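Local coordinates for protein polyketide synthase (Lyngbya majuscula 19L, PDB 3QIT) that acts as the thioesterase domain of curacin A biosynthesis, a decarboxylating member of the alpha/beta hydrolase family that forms the terminal alkene of the product, at residues 14-19 with 82-87; 19-24 with 41-46; 74-79 with 200-205; 228-233 with 255-260. All coordinates share one frame; numbering follows the deposited sequence.

Contact 1. Residues 14-19 with 82-87; sequences NQICLC and LAQIDR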
loop_
_atom_site.group_PDB
_atom_site.type_symbol
_atom_site.label_atom_id
_atom_site.label_comp_id
_atom_site.label_asym_id
_atom_site.label_seq_id
_atom_site.Cartn_x
_atom_site.Cartn_y
_atom_site.Cartn_z
ATOM N N ASN B 14 -9.371 5.238 -10.897
ATOM C CA ASN B 14 -9.084 4.094 -11.755
ATOM C C ASN B 14 -10.399 3.475 -12.199
ATOM O O ASN B 14 -11.458 3.924 -11.780
ATOM C CB ASN B 14 -8.277 3.076 -10.972
ATOM C CG ASN B 14 -6.888 3.566 -10.663
ATOM O OD1 ASN B 14 -6.063 3.653 -11.549
ATOM N ND2 ASN B 14 -6.620 3.867 -9.395
ATOM N N GLN B 15 -10.329 2.466 -13.056
ATOM C CA GLN B 15 -11.572 1.843 -13.559
ATOM C C GLN B 15 -11.587 0.385 -13.180
ATOM O O GLN B 15 -10.619 -0.347 -13.423
ATOM C CB GLN B 15 -11.634 2.002 -15.078
ATOM C CG GLN B 15 -11.724 3.469 -15.522
ATOM C CD GLN B 15 -13.081 4.071 -15.224
ATOM O OE1 GLN B 15 -14.090 3.378 -15.271
ATOM N NE2 GLN B 15 -13.112 5.374 -14.909
ATOM N N ILE B 16 -12.698 -0.051 -12.594
ATOM C CA ILE B 16 -12.872 -1.473 -12.274
ATOM C C ILE B 16 -13.771 -2.077 -13.353
ATOM O O ILE B 16 -14.882 -1.626 -13.527
ATOM C CB ILE B 16 -13.583 -1.635 -10.920
ATOM C CG1 ILE B 16 -12.734 -1.028 -9.788
ATOM C CG2 ILE B 16 -13.854 -3.150 -10.630
ATOM C CD1 ILE B 16 -13.513 -0.899 -8.464
ATOM N N CYS B 17 -13.318 -3.141 -14.008
ATOM C CA CYS B 17 -14.189 -3.860 -14.950
ATOM C C CYS B 17 -14.976 -4.923 -14.189
ATOM O O CYS B 17 -14.374 -5.777 -13.516
ATOM C CB CYS B 17 -13.357 -4.563 -16.033
ATOM S SG CYS B 17 -14.473 -5.388 -17.252
ATOM N N LEU B 18 -16.312 -4.889 -14.290
ATOM C CA LEU B 18 -17.136 -5.956 -13.711
ATOM C C LEU B 18 -17.615 -6.879 -14.818
ATOM O O LEU B 18 -18.353 -6.443 -15.687
ATOM C CB LEU B 18 -18.361 -5.338 -13.022
ATOM C CG LEU B 18 -18.122 -4.408 -11.831
ATOM C CD1 LEU B 18 -19.488 -3.965 -11.246
ATOM C CD2 LEU B 18 -17.296 -5.079 -10.774
ATOM N N CYS B 19 -17.187 -8.141 -14.806
ATOM C CA CYS B 19 -17.699 -9.100 -15.774
ATOM C C CYS B 19 -18.957 -9.685 -15.171
ATOM O O CYS B 19 -18.981 -9.988 -13.977
ATOM C CB CYS B 19 -16.725 -10.239 -16.001
ATOM S SG CYS B 19 -15.107 -9.724 -16.632
ATOM N N LEU B 82 -8.597 -5.309 -1.301
ATOM C CA LEU B 82 -9.726 -5.398 -0.376
ATOM C C LEU B 82 -10.641 -4.187 -0.501
ATOM O O LEU B 82 -11.858 -4.322 -0.508
ATOM C CB LEU B 82 -9.238 -5.546 1.058
ATOM C CG LEU B 82 -8.749 -6.946 1.380
ATOM C CD1 LEU B 82 -8.167 -6.975 2.790
ATOM C CD2 LEU B 82 -9.872 -7.965 1.217
ATOM N N ALA B 83 -10.052 -2.997 -0.615
ATOM C CA ALA B 83 -10.849 -1.789 -0.778
ATOM C C ALA B 83 -11.641 -1.835 -2.087
ATOM O O ALA B 83 -12.761 -1.317 -2.169
ATOM C CB ALA B 83 -9.934 -0.514 -0.726
ATOM N N GLN B 84 -11.017 -2.370 -3.138
ATOM C CA GLN B 84 -11.652 -2.515 -4.434
ATOM C C GLN B 84 -12.863 -3.442 -4.309
ATOM O O GLN B 84 -13.928 -3.130 -4.840
ATOM C CB GLN B 84 -10.651 -3.111 -5.462
ATOM C CG GLN B 84 -11.223 -3.229 -6.871
ATOM C CD GLN B 84 -10.354 -4.076 -7.821
ATOM O OE1 GLN B 84 -9.212 -4.458 -7.509
ATOM N NE2 GLN B 84 -10.906 -4.353 -8.998
ATOM N N ILE B 85 -12.678 -4.596 -3.660
ATOM C CA ILE B 85 -13.815 -5.532 -3.466
ATOM C C ILE B 85 -14.948 -4.901 -2.606
ATOM O O ILE B 85 -16.121 -5.041 -2.936
ATOM C CB ILE B 85 -13.363 -6.882 -2.905
ATOM C CG1 ILE B 85 -12.476 -7.590 -3.920
ATOM C CG2 ILE B 85 -14.584 -7.785 -2.535
ATOM C CD1 ILE B 85 -11.642 -8.695 -3.328
ATOM N N ASP B 86 -14.584 -4.203 -1.534
ATOM C CA ASP B 86 -15.564 -3.457 -0.700
ATOM C C ASP B 86 -16.343 -2.463 -1.571
ATOM O O ASP B 86 -17.575 -2.357 -1.469
ATOM C CB ASP B 86 -14.840 -2.711 0.420
ATOM C CG ASP B 86 -15.738 -2.377 1.624
ATOM O OD1 ASP B 86 -16.719 -3.111 1.903
ATOM O OD2 ASP B 86 -15.424 -1.383 2.319
ATOM N N ARG B 87 -15.636 -1.736 -2.436
ATOM C CA ARG B 87 -16.310 -0.810 -3.353
ATOM C C ARG B 87 -17.315 -1.518 -4.278
ATOM O O ARG B 87 -18.421 -1.017 -4.491
ATOM C CB ARG B 87 -15.277 -0.036 -4.184
ATOM C CG ARG B 87 -15.894 0.921 -5.189
ATOM C CD ARG B 87 -16.674 2.022 -4.460
ATOM N NE ARG B 87 -17.332 2.931 -5.388
ATOM C CZ ARG B 87 -18.563 2.749 -5.863
ATOM N NH1 ARG B 87 -19.276 1.687 -5.492
ATOM N NH2 ARG B 87 -19.085 3.637 -6.698
#

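Contact 2. Residues 19-24 with 41-46; sequences CSWGSP and AWQEVA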
loop_
_atom_site.group_PDB
_atom_site.type_symbol
_atom_site.label_atom_id
_atom_site.label_comp_id
_atom_site.label_asym_id
_atom_site.label_seq_id
_atom_site.Cartn_x
_atom_site.Cartn_y
_atom_site.Cartn_z
ATOM N N CYS B 19 -17.187 -8.141 -14.806
ATOM C CA CYS B 19 -17.699 -9.100 -15.774
ATOM C C CYS B 19 -18.957 -9.685 -15.171
ATOM O O CYS B 19 -18.981 -9.988 -13.977
ATOM C CB CYS B 19 -16.725 -10.239 -16.001
ATOM S SG CYS B 19 -15.107 -9.724 -16.632
ATOM N N SER B 20 -20.010 -9.818 -15.961
ATOM C CA SER B 20 -21.240 -10.370 -15.418
ATOM C C SER B 20 -21.969 -11.277 -16.397
ATOM O O SER B 20 -21.856 -11.126 -17.620
ATOM C CB SER B 20 -22.185 -9.257 -14.936
ATOM O OG SER B 20 -22.745 -8.561 -16.029
ATOM N N TRP B 21 -22.706 -12.236 -15.831
ATOM C CA TRP B 21 -23.538 -13.152 -16.592
ATOM C C TRP B 21 -24.885 -13.187 -15.901
ATOM O O TRP B 21 -24.959 -13.120 -14.674
ATOM C CB TRP B 21 -22.959 -14.574 -16.595
ATOM C CG TRP B 21 -21.595 -14.715 -17.197
ATOM C CD1 TRP B 21 -21.296 -15.141 -18.452
ATOM C CD2 TRP B 21 -20.345 -14.442 -16.553
ATOM N NE1 TRP B 21 -19.929 -15.157 -18.632
ATOM C CE2 TRP B 21 -19.321 -14.754 -17.474
ATOM C CE3 TRP B 21 -19.993 -14.008 -15.268
ATOM C CZ2 TRP B 21 -17.953 -14.591 -17.168
ATOM C CZ3 TRP B 21 -18.626 -13.841 -14.960
ATOM C CH2 TRP B 21 -17.636 -14.157 -15.901
ATOM N N GLY B 22 -25.951 -13.273 -16.687
ATOM C CA GLY B 22 -27.289 -13.446 -16.114
ATOM C C GLY B 22 -28.028 -12.137 -15.952
ATOM O O GLY B 22 -27.489 -11.087 -16.273
ATOM N N SER B 23 -29.277 -12.202 -15.477
ATOM C CA SER B 23 -30.160 -11.025 -15.416
ATOM C C SER B 23 -29.813 -10.124 -14.241
ATOM O O SER B 23 -29.651 -10.619 -13.128
ATOM C CB SER B 23 -31.632 -11.457 -15.281
ATOM O OG SER B 23 -31.997 -12.437 -16.239
ATOM N N PRO B 24 -29.726 -8.795 -14.471
ATOM C CA PRO B 24 -29.369 -7.832 -13.425
ATOM C C PRO B 24 -30.255 -7.854 -12.171
ATOM O O PRO B 24 -29.812 -7.402 -11.122
ATOM C CB PRO B 24 -29.479 -6.471 -14.142
ATOM C CG PRO B 24 -30.296 -6.740 -15.371
ATOM C CD PRO B 24 -29.908 -8.126 -15.772
ATOM N N ALA B 41 -12.288 -15.770 -16.231
ATOM C CA ALA B 41 -11.876 -17.134 -15.881
ATOM C C ALA B 41 -12.994 -17.903 -15.160
ATOM O O ALA B 41 -12.932 -19.120 -15.056
ATOM C CB ALA B 41 -10.570 -17.109 -15.003
ATOM N N TRP B 42 -13.995 -17.173 -14.659
ATOM C CA TRP B 42 -15.130 -17.784 -13.967
ATOM C C TRP B 42 -16.214 -18.253 -14.906
ATOM O O TRP B 42 -17.206 -18.799 -14.442
ATOM C CB TRP B 42 -15.752 -16.782 -12.974
ATOM C CG TRP B 42 -14.910 -16.588 -11.732
ATOM C CD1 TRP B 42 -14.114 -15.516 -11.446
ATOM C CD2 TRP B 42 -14.754 -17.518 -10.654
ATOM N NE1 TRP B 42 -13.490 -15.711 -10.226
ATOM C CE2 TRP B 42 -13.866 -16.935 -9.725
ATOM C CE3 TRP B 42 -15.294 -18.789 -10.379
ATOM C CZ2 TRP B 42 -13.507 -17.571 -8.515
ATOM C CZ3 TRP B 42 -14.938 -19.422 -9.176
ATOM C CH2 TRP B 42 -14.038 -18.817 -8.265
ATOM N N GLN B 43 -16.039 -18.066 -16.215
ATOM C CA GLN B 43 -17.168 -18.280 -17.147
ATOM C C GLN B 43 -17.791 -19.675 -17.073
ATOM O O GLN B 43 -19.021 -19.820 -17.142
ATOM C CB GLN B 43 -16.740 -17.981 -18.581
ATOM C CG GLN B 43 -17.874 -18.213 -19.589
ATOM C CD GLN B 43 -17.753 -17.328 -20.794
ATOM O OE1 GLN B 43 -18.193 -16.189 -20.772
ATOM N NE2 GLN B 43 -17.184 -17.852 -21.861
ATOM N N GLU B 44 -16.954 -20.702 -16.982
ATOM C CA GLU B 44 -17.461 -22.075 -16.954
ATOM C C GLU B 44 -18.279 -22.394 -15.704
ATOM O O GLU B 44 -19.182 -23.230 -15.759
ATOM C CB GLU B 44 -16.337 -23.082 -17.199
ATOM C CG GLU B 44 -15.882 -23.112 -18.685
ATOM C CD GLU B 44 -17.032 -23.468 -19.646
ATOM O OE1 GLU B 44 -17.653 -24.548 -19.487
ATOM O OE2 GLU B 44 -17.333 -22.664 -20.556
ATOM N N VAL B 45 -17.955 -21.744 -14.584
ATOM C CA VAL B 45 -18.818 -21.771 -13.393
ATOM C C VAL B 45 -20.075 -20.887 -13.547
ATOM O O VAL B 45 -21.174 -21.257 -13.101
ATOM C CB VAL B 45 -18.019 -21.344 -12.131
ATOM C CG1 VAL B 45 -18.917 -21.333 -10.878
ATOM C CG2 VAL B 45 -16.784 -22.261 -11.927
ATOM N N ALA B 46 -19.899 -19.710 -14.153
ATOM C CA ALA B 46 -20.945 -18.710 -14.217
ATOM C C ALA B 46 -22.117 -19.148 -15.119
ATOM O O ALA B 46 -23.281 -18.882 -14.780
ATOM C CB ALA B 46 -20.373 -17.393 -14.703
#

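Contact 3. Residues 74-79 with 200-205; sequences TSYSSL and SWDAII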
loop_
_atom_site.group_PDB
_atom_site.type_symbol
_atom_site.label_atom_id
_atom_site.label_comp_id
_atom_site.label_asym_id
_atom_site.label_seq_id
_atom_site.Cartn_x
_atom_site.Cartn_y
_atom_site.Cartn_z
ATOM N N THR B 74 3.512 0.838 -5.846
ATOM C CA THR B 74 3.272 0.607 -4.418
ATOM C C THR B 74 1.791 0.540 -4.056
ATOM O O THR B 74 1.428 0.165 -2.939
ATOM C CB THR B 74 3.958 1.663 -3.532
ATOM O OG1 THR B 74 3.561 2.976 -3.938
ATOM C CG2 THR B 74 5.461 1.522 -3.607
ATOM N N SER B 75 0.951 0.887 -5.019
ATOM C CA SER B 75 -0.511 0.825 -4.863
ATOM C C SER B 75 -1.014 -0.610 -4.874
ATOM O O SER B 75 -2.115 -0.883 -4.375
ATOM C CB SER B 75 -1.214 1.650 -5.955
ATOM O OG SER B 75 -0.866 3.034 -5.849
ATOM N N TYR B 76 -0.240 -1.526 -5.460
ATOM C CA TYR B 76 -0.630 -2.944 -5.484
ATOM C C TYR B 76 -0.354 -3.564 -4.121
ATOM O O TYR B 76 0.809 -3.758 -3.716
ATOM C CB TYR B 76 0.129 -3.707 -6.578
ATOM C CG TYR B 76 -0.312 -3.385 -7.987
ATOM C CD1 TYR B 76 -1.569 -3.768 -8.450
ATOM C CD2 TYR B 76 0.529 -2.700 -8.861
ATOM C CE1 TYR B 76 -1.972 -3.479 -9.751
ATOM C CE2 TYR B 76 0.131 -2.384 -10.171
ATOM C CZ TYR B 76 -1.115 -2.764 -10.598
ATOM O OH TYR B 76 -1.452 -2.474 -11.903
ATOM N N SER B 77 -1.424 -3.843 -3.392
ATOM C CA SER B 77 -1.324 -4.423 -2.052
ATOM C C SER B 77 -2.622 -5.166 -1.796
ATOM O O SER B 77 -3.640 -4.895 -2.470
ATOM C CB SER B 77 -1.138 -3.321 -1.001
ATOM O OG SER B 77 -2.276 -2.449 -0.942
ATOM N N SER B 78 -2.608 -6.083 -0.830
ATOM C CA SER B 78 -3.843 -6.757 -0.430
ATOM C C SER B 78 -4.891 -5.741 0.039
ATOM O O SER B 78 -6.073 -5.912 -0.249
ATOM C CB SER B 78 -3.588 -7.797 0.661
ATOM O OG SER B 78 -2.792 -7.252 1.694
ATOM N N LEU B 79 -4.462 -4.691 0.738
ATOM C CA LEU B 79 -5.414 -3.659 1.220
ATOM C C LEU B 79 -6.121 -2.944 0.048
ATOM O O LEU B 79 -7.332 -2.735 0.072
ATOM C CB LEU B 79 -4.740 -2.627 2.134
ATOM C CG LEU B 79 -5.684 -1.559 2.723
ATOM C CD1 LEU B 79 -6.697 -2.159 3.711
ATOM C CD2 LEU B 79 -4.910 -0.427 3.398
ATOM N N SER B 200 -1.862 -8.084 -21.518
ATOM C CA SER B 200 -2.324 -6.718 -21.287
ATOM C C SER B 200 -2.608 -6.431 -19.801
ATOM O O SER B 200 -2.967 -5.310 -19.436
ATOM C CB SER B 200 -3.542 -6.427 -22.169
ATOM O OG SER B 200 -4.592 -7.284 -21.802
ATOM N N TRP B 201 -2.387 -7.429 -18.956
ATOM C CA TRP B 201 -2.339 -7.215 -17.502
ATOM C C TRP B 201 -0.974 -6.595 -17.115
ATOM O O TRP B 201 -0.054 -6.526 -17.934
ATOM C CB TRP B 201 -2.684 -8.498 -16.733
ATOM C CG TRP B 201 -1.887 -9.741 -17.063
ATOM C CD1 TRP B 201 -2.233 -10.738 -17.954
ATOM C CD2 TRP B 201 -0.615 -10.116 -16.508
ATOM N NE1 TRP B 201 -1.262 -11.736 -17.944
ATOM C CE2 TRP B 201 -0.262 -11.366 -17.071
ATOM C CE3 TRP B 201 0.234 -9.538 -15.541
ATOM C CZ2 TRP B 201 0.930 -12.023 -16.740
ATOM C CZ3 TRP B 201 1.423 -10.203 -15.201
ATOM C CH2 TRP B 201 1.754 -11.430 -15.811
ATOM N N ASP B 202 -0.863 -6.106 -15.886
ATOM C CA ASP B 202 0.311 -5.296 -15.501
ATOM C C ASP B 202 1.491 -6.189 -15.149
ATOM O O ASP B 202 1.450 -6.868 -14.133
ATOM C CB ASP B 202 -0.039 -4.421 -14.286
ATOM C CG ASP B 202 0.979 -3.318 -14.041
ATOM O OD1 ASP B 202 2.155 -3.471 -14.461
ATOM O OD2 ASP B 202 0.603 -2.293 -13.421
ATOM N N ALA B 203 2.562 -6.139 -15.948
ATOM C CA ALA B 203 3.726 -7.022 -15.717
ATOM C C ALA B 203 4.333 -6.958 -14.316
ATOM O O ALA B 203 4.994 -7.911 -13.881
ATOM C CB ALA B 203 4.819 -6.742 -16.768
ATOM N N ILE B 204 4.136 -5.848 -13.614
ATOM C CA ILE B 204 4.723 -5.727 -12.266
ATOM C C ILE B 204 4.116 -6.723 -11.261
ATOM O O ILE B 204 4.761 -7.073 -10.269
ATOM C CB ILE B 204 4.637 -4.270 -11.744
ATOM C CG1 ILE B 204 5.705 -4.012 -10.671
ATOM C CG2 ILE B 204 3.235 -3.937 -11.249
ATOM C CD1 ILE B 204 7.094 -3.706 -11.243
ATOM N N ILE B 205 2.905 -7.220 -11.537
ATOM C CA ILE B 205 2.167 -8.051 -10.599
ATOM C C ILE B 205 2.786 -9.433 -10.424
ATOM O O ILE B 205 2.641 -10.061 -9.377
ATOM C CB ILE B 205 0.686 -8.182 -11.025
ATOM C CG1 ILE B 205 0.024 -6.808 -11.016
ATOM C CG2 ILE B 205 -0.067 -9.109 -10.083
ATOM C CD1 ILE B 205 -1.356 -6.813 -11.524
#

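Contact 4. Residues 228-233 with 255-260; sequences KSIQVP and MTMTQA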
loop_
_atom_site.group_PDB
_atom_site.type_symbol
_atom_site.label_atom_id
_atom_site.label_comp_id
_atom_site.label_asym_id
_atom_site.label_seq_id
_atom_site.Cartn_x
_atom_site.Cartn_y
_atom_site.Cartn_z
ATOM N N LYS B 228 -10.597 -17.865 12.278
ATOM C CA LYS B 228 -11.329 -18.286 13.468
ATOM C C LYS B 228 -12.544 -17.389 13.730
ATOM O O LYS B 228 -13.567 -17.867 14.222
ATOM C CB LYS B 228 -10.391 -18.312 14.685
ATOM C CG LYS B 228 -10.900 -19.137 15.854
ATOM C CD LYS B 228 -9.930 -19.119 17.034
ATOM C CE LYS B 228 -10.452 -19.989 18.182
ATOM N NZ LYS B 228 -9.682 -19.809 19.453
ATOM N N SER B 229 -12.422 -16.109 13.367
ATOM C CA SER B 229 -13.427 -15.074 13.659
ATOM C C SER B 229 -14.632 -15.065 12.711
ATOM O O SER B 229 -15.675 -14.460 13.024
ATOM C CB SER B 229 -12.774 -13.686 13.643
ATOM O OG SER B 229 -12.606 -13.195 12.314
ATOM N N ILE B 230 -14.486 -15.724 11.563
ATOM C CA ILE B 230 -15.498 -15.750 10.503
ATOM C C ILE B 230 -16.825 -16.278 11.082
ATOM O O ILE B 230 -16.866 -17.429 11.520
ATOM C CB ILE B 230 -15.029 -16.644 9.292
ATOM C CG1 ILE B 230 -13.707 -16.140 8.665
ATOM C CG2 ILE B 230 -16.130 -16.744 8.233
ATOM C CD1 ILE B 230 -12.924 -17.197 7.765
ATOM N N GLN B 231 -17.877 -15.464 11.068
ATOM C CA GLN B 231 -19.183 -15.870 11.616
ATOM C C GLN B 231 -20.170 -16.346 10.552
ATOM O O GLN B 231 -21.179 -17.003 10.870
ATOM C CB GLN B 231 -19.794 -14.728 12.434
ATOM C CG GLN B 231 -19.123 -14.481 13.793
ATOM C CD GLN B 231 -19.542 -15.479 14.873
ATOM O OE1 GLN B 231 -19.311 -16.686 14.753
ATOM N NE2 GLN B 231 -20.143 -14.969 15.947
ATOM N N VAL B 232 -19.852 -16.031 9.300
ATOM C CA VAL B 232 -20.738 -16.384 8.201
ATOM C C VAL B 232 -20.620 -17.859 7.832
ATOM O O VAL B 232 -19.575 -18.487 8.017
ATOM C CB VAL B 232 -20.546 -15.502 6.933
ATOM C CG1 VAL B 232 -20.797 -14.029 7.249
ATOM C CG2 VAL B 232 -19.180 -15.728 6.306
ATOM N N PRO B 233 -21.741 -18.439 7.340
ATOM C CA PRO B 233 -21.706 -19.846 6.912
ATOM C C PRO B 233 -20.687 -20.049 5.800
ATOM O O PRO B 233 -20.657 -19.280 4.828
ATOM C CB PRO B 233 -23.124 -20.087 6.392
ATOM C CG PRO B 233 -23.976 -19.117 7.189
ATOM C CD PRO B 233 -23.108 -17.879 7.257
ATOM N N MET B 255 -9.303 -27.247 11.897
ATOM C CA MET B 255 -9.211 -26.962 13.343
ATOM C C MET B 255 -9.580 -25.515 13.665
ATOM O O MET B 255 -10.174 -25.220 14.705
ATOM C CB MET B 255 -7.793 -27.234 13.858
ATOM C CG MET B 255 -7.378 -28.695 13.891
ATOM S SD MET B 255 -5.584 -28.840 14.102
ATOM C CE MET B 255 -5.437 -30.436 14.904
ATOM N N THR B 256 -9.198 -24.610 12.774
ATOM C CA THR B 256 -9.450 -23.198 12.966
ATOM C C THR B 256 -10.892 -22.812 12.677
ATOM O O THR B 256 -11.495 -22.058 13.440
ATOM C CB THR B 256 -8.464 -22.388 12.118
ATOM O OG1 THR B 256 -7.140 -22.707 12.570
ATOM C CG2 THR B 256 -8.709 -20.903 12.268
ATOM N N MET B 257 -11.437 -23.341 11.580
ATOM C CA MET B 257 -12.774 -22.984 11.123
ATOM C C MET B 257 -13.690 -24.183 11.382
ATOM O O MET B 257 -14.085 -24.877 10.441
ATOM C CB MET B 257 -12.759 -22.662 9.628
ATOM C CG MET B 257 -11.796 -21.532 9.225
ATOM S SD MET B 257 -11.997 -21.067 7.492
ATOM C CE MET B 257 -13.598 -20.273 7.586
ATOM N N THR B 258 -14.018 -24.408 12.657
ATOM C CA THR B 258 -14.720 -25.643 13.089
ATOM C C THR B 258 -16.157 -25.756 12.570
ATOM O O THR B 258 -16.721 -26.863 12.517
ATOM C CB THR B 258 -14.725 -25.794 14.626
ATOM O OG1 THR B 258 -15.261 -24.606 15.217
ATOM C CG2 THR B 258 -13.307 -26.053 15.159
ATOM N N GLN B 259 -16.748 -24.623 12.191
ATOM C CA GLN B 259 -18.112 -24.609 11.677
ATOM C C GLN B 259 -18.197 -24.678 10.161
ATOM O O GLN B 259 -19.286 -24.827 9.617
ATOM C CB GLN B 259 -18.908 -23.412 12.216
ATOM C CG GLN B 259 -19.418 -23.605 13.652
ATOM C CD GLN B 259 -20.138 -24.939 13.861
ATOM O OE1 GLN B 259 -19.647 -25.814 14.579
ATOM N NE2 GLN B 259 -21.301 -25.100 13.225
ATOM N N ALA B 260 -17.055 -24.589 9.480
ATOM C CA ALA B 260 -17.031 -24.670 8.007
ATOM C C ALA B 260 -17.371 -26.066 7.499
ATOM O O ALA B 260 -16.905 -27.076 8.036
ATOM C CB ALA B 260 -15.679 -24.235 7.458
#

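Contact 1. Residues 14-19 with 82-87
The flat amide of Gln-84 is met by Ile-16 at its nitrogen end, with neither face squarely covered by the isoleucine: the branch methyl CG2 of Ile-16 stands 3.6 Å from NE2 of Gln-84, while CG1 of Ile-16 comes in more obliquely, 3.9 Å from the same nitrogen. The polar atoms of that amide are engaged elsewhere, NE2 with the carbonyl O of Asp-60 and OE1 with the backbone N of Phe-62, so the group is fixed in rotation and its nitrogen can sit against a hydrocarbon branch. Gln-84 leaves the helix with CG anti to the backbone N (chi1 -177°) and stays extended, which sends it out toward the strand. Ile-16 runs the other way, and the two slide past each other until CD1 of Ile-16 lies 3.6 Å from CG of Gln-84. A looser touch follows one helical turn on, where CD1 of Ile-16 is 4.4 Å from CG of Arg-87; the guanidinium group is not involved and pairs with Glu-91. No hydrogen bond spans the two segments. Replacing Ile-16 with an alanine would probably open a gap beside CG of Gln-84 and strip the nitrogen end of its amide of the hydrocarbon packed there. Ile-16 also packs on Phe-11 of strand 5-11, and Arg-87 reaches Leu-9 and Phe-11, so helix 78-91 rests on strands 14-21 and 5-11 at one side, with Leu-82 and Ile-85 turned to helix 104-115.

Contact 2. Residues 19-24 with 41-46
Trp-21 pushes its indole from the end of strand 14-21 against the start of helix 43-51. From CB the ring sets off with CG anti to the carbonyl carbon (chi1 -61°), and CG already lies 3.9 Å from CB of Ala-46. That methyl sits over one face, nearer the edge of the six-membered ring than its middle: CD2 and CE3 of Trp-21 are both 3.5 Å from CB of Ala-46, a CH-pi contact with that ring. On the pyrrole side, NE1 of Trp-21 donates to OE1 of Gln-43 at 2.9 Å, nearly straight at 164°. The oxygen lies close to the indole plane and receives the bond on a lone pair in its own carbonyl plane, with amide and ring turned 80° apart. Further out, CZ2 of Trp-21 runs alongside the base of the same glutamine, 3.8 Å from CA of Gln-43, and CH2 of Trp-21 ends 4.4 Å from CB of Trp-42. A phenylalanine here would probably leave OE1 of Gln-43 without this donor and the amide freer to turn. Met-4 also touches both Trp-21 and Gln-43, while Ala-58 of strand 55-59 meets both tryptophans. Helix 43-51 links the neighbouring parallel strands 28-32 and 55-59, a beta-alpha-beta crossover of the alpha/beta hydrolase fold, and Trp-42, just before the helix, reaches residues of the probable nucleophile elbow.

Contact 3. Residues 74-79 with 200-205
The two backbones stay well apart, with Tyr-76 and Ile-205 nearest at 7.8 Å between CA atoms, and side chains bridge the distance between the turn that leads into helix 78-91 and the loop after strand 196-199. That loop is organised by an Asx turn: OD1 of Asp-202 accepts from the backbone N of Ile-204 at 3.2 Å, an almost straight bond (168°) that comes in well out of the plane of the carboxylate. The backbone adds a second hold, Ile-205 N to Asp-202 O. With one carboxylate oxygen occupied, the other is presented to the tyrosine. In one of its two modelled conformers, Ile-205 lays CG1 over a face of the Tyr-76 ring, 4.2 Å from the centroid in a CH-pi contact, and places CD1 3.8 Å from CE1 of Tyr-76. CG2 of Ile-204 approaches obliquely, 3.6 Å from CE2 of Tyr-76; with CG1 of Ile-204 anti to the backbone N (chi1 -157°), it is this shorter branch that faces the ring. The loop 200-205 lies in the long excursion between strands 120-126 and 234-239, where alpha/beta hydrolases usually carry their lid, so the contact probably ties that region to the body of the domain. Nearby, Thr-74 and Ser-75 bond to Thr-80 and Ser-75 of the second subunit. The phenol also accepts from the backbone N of Leu-70, and it donates to OD2 of Asp-202 at 2.6 Å from OH of Tyr-76, on the anti side of the carboxylate.

Contact 4. Residues 228-233 with 255-260
Lys-228 and Thr-256 bring the last turns of two helices together, their CA atoms 5.3 Å apart. The methyl of the threonine does the touching: CG2 of Thr-256 lies 3.6 Å from the backbone N of Lys-228 and 3.9 Å from its CB. OG1 of Thr-256 lies anti to the carbonyl carbon (chi1 -61°), where it meets NE2 of Gln-252 one turn back, and this leaves CG2 anti to N and facing Lys-228. Lys-228 gives only the base of its side chain, CG passing 3.8 Å from O of Thr-256, before the extended remainder leads its ammonium group away from the contact. Beside this pair, Ile-230, modelled in two conformers, crosses Met-257 obliquely, and the closeness of their ends is doubtful. Met-257 bends at chi3 and also packs on Leu-227 and on Thr-234 and Leu-236 of strand 234-239. A type I beta turn from Met-257 to Ala-260, closed by Ala-260 N to Met-257 O at 3.1 Å, steers the chain off the helix, while Val-232 anchors the other exit on Ile-120 and Leu-123. Helices 220-229 and 247-256 thus finish side by side; helix 247-256 makes the beta-alpha-beta crossover between the adjacent parallel strands 234-239 and 261-265 of the alpha/beta hydrolase sheet, and helix 220-229 leads into the first of them.

Overall arrangement
From the N terminus, strand 14-21 serves two contacts in succession. Residues 19-24, the end of this strand and the loop after it, find their partner first: contact 2 closes a short loop onto helix 43-51, and this loop lies wholly within the longer one that contact 1 closes when the same strand meets helix 78-91. Before contact 1 is complete, contact 3 opens at 74-79 on the approach to that helix, and it closes only at 200-205, so the two cross along the chain and link the early strands to the loop beyond strand 196-199. Both touch the second subunit. Contact 4 follows in series, joining helices 220-229 and 247-256 at the far end of the sheet.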